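Local coordinates for protein putative transcriptional regulator (Clostridium difficile, PDB 3QI7) that is of unknown function but has a fold like that of periplasmic binding proteins, and may act as a sugar-binding lipoprotein or a transcriptional regulator, at residues G122-K125 with N126-S129; P353-E356 with V357-N360. All coordinates share one frame; numbering follows the deposited sequence. Where two conformers were deposited one is given.

Contact 1: G122-K125 with N126-S129; sequences GDDK and NQLS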
loop_
_atom_site.group_PDB
_atom_site.type_symbol
_atom_site.label_atom_id
_atom_site.label_comp_id
_atom_site.label_asym_id
_atom_site.label_seq_id
_atom_site.Cartn_x
_atom_site.Cartn_y
_atom_site.Cartn_z
ATOM N N GLY A 122 -2.934 -9.516 -7.242
ATOM C CA GLY A 122 -2.854 -8.817 -8.509
ATOM C C GLY A 122 -3.853 -9.294 -9.537
ATOM O O GLY A 122 -3.907 -8.751 -10.642
ATOM N N ASP A 123 -4.644 -10.305 -9.187
ATOM C CA ASP A 123 -5.595 -10.896 -10.142
ATOM C C ASP A 123 -6.789 -9.993 -10.447
ATOM O O ASP A 123 -7.077 -9.041 -9.728
ATOM C CB ASP A 123 -6.087 -12.258 -9.633
ATOM C CG ASP A 123 -4.942 -13.139 -9.125
ATOM O OD1 ASP A 123 -4.455 -12.894 -7.998
ATOM O OD2 ASP A 123 -4.513 -14.058 -9.851
ATOM N N ASP A 124 -7.495 -10.310 -11.526
ATOM C CA ASP A 124 -8.706 -9.578 -11.915
ATOM C C ASP A 124 -9.646 -9.410 -10.694
ATOM O O ASP A 124 -9.969 -10.388 -10.015
ATOM C CB ASP A 124 -9.436 -10.371 -13.022
ATOM C CG ASP A 124 -10.704 -9.674 -13.516
ATOM O OD1 ASP A 124 -11.639 -9.480 -12.717
ATOM O OD2 ASP A 124 -10.777 -9.344 -14.713
ATOM N N LYS A 125 -10.082 -8.187 -10.441
ATOM C CA LYS A 125 -10.795 -7.867 -9.204
ATOM C C LYS A 125 -12.165 -8.542 -9.113
ATOM O O LYS A 125 -12.645 -8.876 -8.034
ATOM C CB LYS A 125 -10.948 -6.369 -9.060
ATOM C CG LYS A 125 -9.639 -5.670 -8.673
ATOM C CD LYS A 125 -9.736 -4.161 -8.855
ATOM C CE LYS A 125 -8.360 -3.507 -8.674
ATOM N NZ LYS A 125 -8.487 -2.274 -7.896
ATOM N N ASN A 126 -12.808 -8.707 -10.254
ATOM C CA ASN A 126 -14.082 -9.414 -10.293
ATOM C C ASN A 126 -13.907 -10.898 -9.945
ATOM O O ASN A 126 -14.723 -11.499 -9.239
ATOM C CB ASN A 126 -14.730 -9.243 -11.669
ATOM C CG ASN A 126 -15.153 -7.813 -11.920
ATOM O OD1 ASN A 126 -16.302 -7.446 -11.673
ATOM N ND2 ASN A 126 -14.214 -6.980 -12.341
ATOM N N GLN A 127 -12.829 -11.488 -10.453
ATOM C CA GLN A 127 -12.509 -12.885 -10.165
ATOM C C GLN A 127 -12.167 -13.055 -8.690
ATOM O O GLN A 127 -12.605 -13.997 -8.036
ATOM C CB GLN A 127 -11.329 -13.320 -11.020
ATOM C CG GLN A 127 -11.623 -13.351 -12.499
ATOM C CD GLN A 127 -12.345 -14.597 -12.855
ATOM O OE1 GLN A 127 -11.791 -15.698 -12.736
ATOM N NE2 GLN A 127 -13.598 -14.460 -13.268
ATOM N N LEU A 128 -11.377 -12.128 -8.162
ATOM C CA LEU A 128 -11.088 -12.120 -6.733
ATOM C C LEU A 128 -12.377 -12.097 -5.888
ATOM O O LEU A 128 -12.505 -12.828 -4.898
ATOM C CB LEU A 128 -10.218 -10.913 -6.385
ATOM C CG LEU A 128 -8.729 -10.953 -6.746
ATOM C CD1 LEU A 128 -8.041 -9.629 -6.364
ATOM C CD2 LEU A 128 -7.989 -12.103 -6.056
ATOM N N SER A 129 -13.336 -11.268 -6.277
ATOM C CA SER A 129 -14.577 -11.144 -5.508
ATOM C C SER A 129 -15.359 -12.458 -5.507
ATOM O O SER A 129 -15.923 -12.857 -4.468
ATOM C CB SER A 129 -15.449 -10.014 -6.062
ATOM O OG SER A 129 -16.734 -10.007 -5.451
#
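Asp123 and Leu128 meet where the loop after strand 115-118 turns into helix 125-131, a helix start with Asp124 as N-cap. The side chains of Asp123 and Leu128 cross at about a right angle, with Asp123 CB 4.1 Å from Leu128 CD2. The other methyl, Leu128 CD1, lies 3.5 Å from the backbone Asp123 O, so the leucine packs against the carbonyl just before the cap. The polar end of Asp123 has its main partner outside the turn: OD2 accepts from Gly99 N.

At Asp124, CG stands anti to the backbone N (chi1 -179°), which swings the carboxylate over the first turn. OD1 takes two amides. The bond from Asn126 N, at 2.8 Å, is weak, bent to 126° at the hydrogen. The one from Gln127 N is longer, 3.3 Å, but straighter at 157°; it reaches OD1 on its anti side, tilted from the carboxylate plane. A negative group here would be expected to suit the positive end of the helix dipole. Aliphatic carbons add to the cap, since Gln127 CG packs 3.7 Å from Asp124 CB, while the Asp124 carboxylate and the Gln127 amide stand almost perpendicular.

The regular helical ladder begins with Asp124 O, which receives Leu128 N at 2.9 Å. Lys125 supplies the next rung, Lys125 O accepting Ser129 N at 3.0 Å.

Contact 2: P353-E356 with V357-N360; sequences PLTE and VLYN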
loop_
_atom_site.group_PDB
_atom_site.type_symbol
_atom_site.label_atom_id
_atom_site.label_comp_id
_atom_site.label_asym_id
_atom_site.label_seq_id
_atom_site.Cartn_x
_atom_site.Cartn_y
_atom_site.Cartn_z
ATOM N N PRO A 353 -16.785 -0.099 -1.596
ATOM C CA PRO A 353 -16.901 -1.380 -2.287
ATOM C C PRO A 353 -16.604 -1.279 -3.796
ATOM O O PRO A 353 -16.819 -0.229 -4.407
ATOM C CB PRO A 353 -18.381 -1.792 -2.041
ATOM C CG PRO A 353 -19.100 -0.497 -1.838
ATOM C CD PRO A 353 -18.078 0.336 -1.043
ATOM N N LEU A 354 -16.143 -2.370 -4.397
ATOM C CA LEU A 354 -15.906 -2.419 -5.864
ATOM C C LEU A 354 -17.145 -2.050 -6.676
ATOM O O LEU A 354 -17.066 -1.241 -7.578
ATOM C CB LEU A 354 -15.413 -3.806 -6.285
ATOM C CG LEU A 354 -14.971 -3.988 -7.750
ATOM C CD1 LEU A 354 -13.793 -3.031 -8.100
ATOM C CD2 LEU A 354 -14.592 -5.435 -7.973
ATOM N N THR A 355 -18.268 -2.685 -6.359
ATOM C CA THR A 355 -19.568 -2.273 -6.790
ATOM C C THR A 355 -20.525 -2.535 -5.617
ATOM O O THR A 355 -20.174 -3.229 -4.668
ATOM C CB THR A 355 -20.069 -3.062 -8.046
ATOM O OG1 THR A 355 -20.309 -4.442 -7.698
ATOM C CG2 THR A 355 -19.056 -2.982 -9.207
ATOM N N GLU A 356 -21.742 -2.021 -5.695
ATOM C CA GLU A 356 -22.684 -2.252 -4.619
ATOM C C GLU A 356 -22.899 -3.759 -4.410
ATOM O O GLU A 356 -23.017 -4.230 -3.273
ATOM C CB GLU A 356 -24.001 -1.501 -4.844
ATOM C CG GLU A 356 -24.890 -2.083 -5.933
ATOM C CD GLU A 356 -26.111 -1.237 -6.240
ATOM O OE1 GLU A 356 -26.397 -0.275 -5.486
ATOM O OE2 GLU A 356 -26.789 -1.563 -7.240
ATOM N N VAL A 357 -22.900 -4.525 -5.490
ATOM C CA VAL A 357 -23.100 -5.971 -5.383
ATOM C C VAL A 357 -21.845 -6.709 -4.929
ATOM O O VAL A 357 -21.950 -7.623 -4.109
ATOM C CB VAL A 357 -23.627 -6.554 -6.707
ATOM C CG1 VAL A 357 -23.561 -8.089 -6.707
ATOM C CG2 VAL A 357 -25.054 -6.046 -6.955
ATOM N N LEU A 358 -20.668 -6.297 -5.433
ATOM C CA LEU A 358 -19.371 -6.903 -5.060
ATOM C C LEU A 358 -18.856 -6.256 -3.781
ATOM O O LEU A 358 -17.822 -5.573 -3.759
ATOM C CB LEU A 358 -18.352 -6.806 -6.209
ATOM C CG LEU A 358 -18.840 -7.333 -7.582
ATOM C CD1 LEU A 358 -17.745 -7.241 -8.660
ATOM C CD2 LEU A 358 -19.363 -8.750 -7.428
ATOM N N TYR A 359 -19.601 -6.491 -2.706
ATOM C CA TYR A 359 -19.329 -5.841 -1.429
ATOM C C TYR A 359 -18.075 -6.412 -0.771
ATOM O O TYR A 359 -17.455 -5.756 0.079
ATOM C CB TYR A 359 -20.551 -5.989 -0.517
ATOM C CG TYR A 359 -20.728 -7.394 -0.062
ATOM C CD1 TYR A 359 -20.040 -7.864 1.052
ATOM C CD2 TYR A 359 -21.513 -8.283 -0.774
ATOM C CE1 TYR A 359 -20.149 -9.162 1.465
ATOM C CE2 TYR A 359 -21.636 -9.593 -0.371
ATOM C CZ TYR A 359 -20.971 -10.022 0.749
ATOM O OH TYR A 359 -21.082 -11.310 1.154
ATOM N N ASN A 360 -17.692 -7.635 -1.151
ATOM C CA ASN A 360 -16.559 -8.294 -0.515
ATOM C C ASN A 360 -15.212 -7.909 -1.137
ATOM O O ASN A 360 -14.183 -8.545 -0.848
ATOM C CB ASN A 360 -16.732 -9.815 -0.441
ATOM C CG ASN A 360 -16.609 -10.477 -1.766
ATOM O OD1 ASN A 360 -17.079 -9.935 -2.760
ATOM N ND2 ASN A 360 -15.942 -11.632 -1.813
#
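The loop that joins strand 349-353 to the antiparallel strand 361-370 folds back on itself here, with Thr355 and Leu358 meeting across the bend. One side-chain bond spans it: Leu358 N donates to Thr355 OG1 at 2.9 Å, nearly straight at the hydrogen. The torsion explains the reach, because OG1 sits between the backbone N and the carbonyl carbon of Thr355 (chi1 68°), leaving CG2 anti to the carbonyl carbon. The same hydroxyl oxygen also lies against aliphatic carbon, 3.2 Å from Leu358 CG, and the two side chains run alongside each other.

Leu358 is the centre of an inverse gamma turn, its phi/psi of -85°/66° matching that class. The weak backbone bond of 3.0 Å from Tyr359 N to Val357 O belongs to this sharp reversal. Leu354 lies on the same side as Leu358: their side chains point the same way, and Leu354 CD2 touches Leu358 CD1 at 3.7 Å. Both leucines also face helix 125-131.

At the outer end of the bend, Glu356 CG approaches Val357 CG2 at 4.1 Å, while the exposed glutamate chain runs extended beyond CG. Near the foot of the loop, Pro353 CB comes within 4.2 Å of Tyr359 CA.

Contact 1 closes before contact 2 opens along the chain, yet their centres lie only 12 Å apart, on the same side of the chain's centre. The mixed sheet is consistent with this proximity: strands 115-118 and 134-137 flank helix 125-131 in sequence, and 134-137 pairs in parallel with 361-370, the strand that follows the loop of contact 2. Direct contacts join the two sites. Ser129 OG, in one of the serine's two conformers, and Asn360 OD1, 2.7 Å apart, form a probable hydrogen bond, Asn126 OD1 lies 3.3 Å from Leu358 CD1, and Lys125 CB packs on Leu354 CD2. The C-terminal hairpin loop thereby packs against the start of helix 125-131.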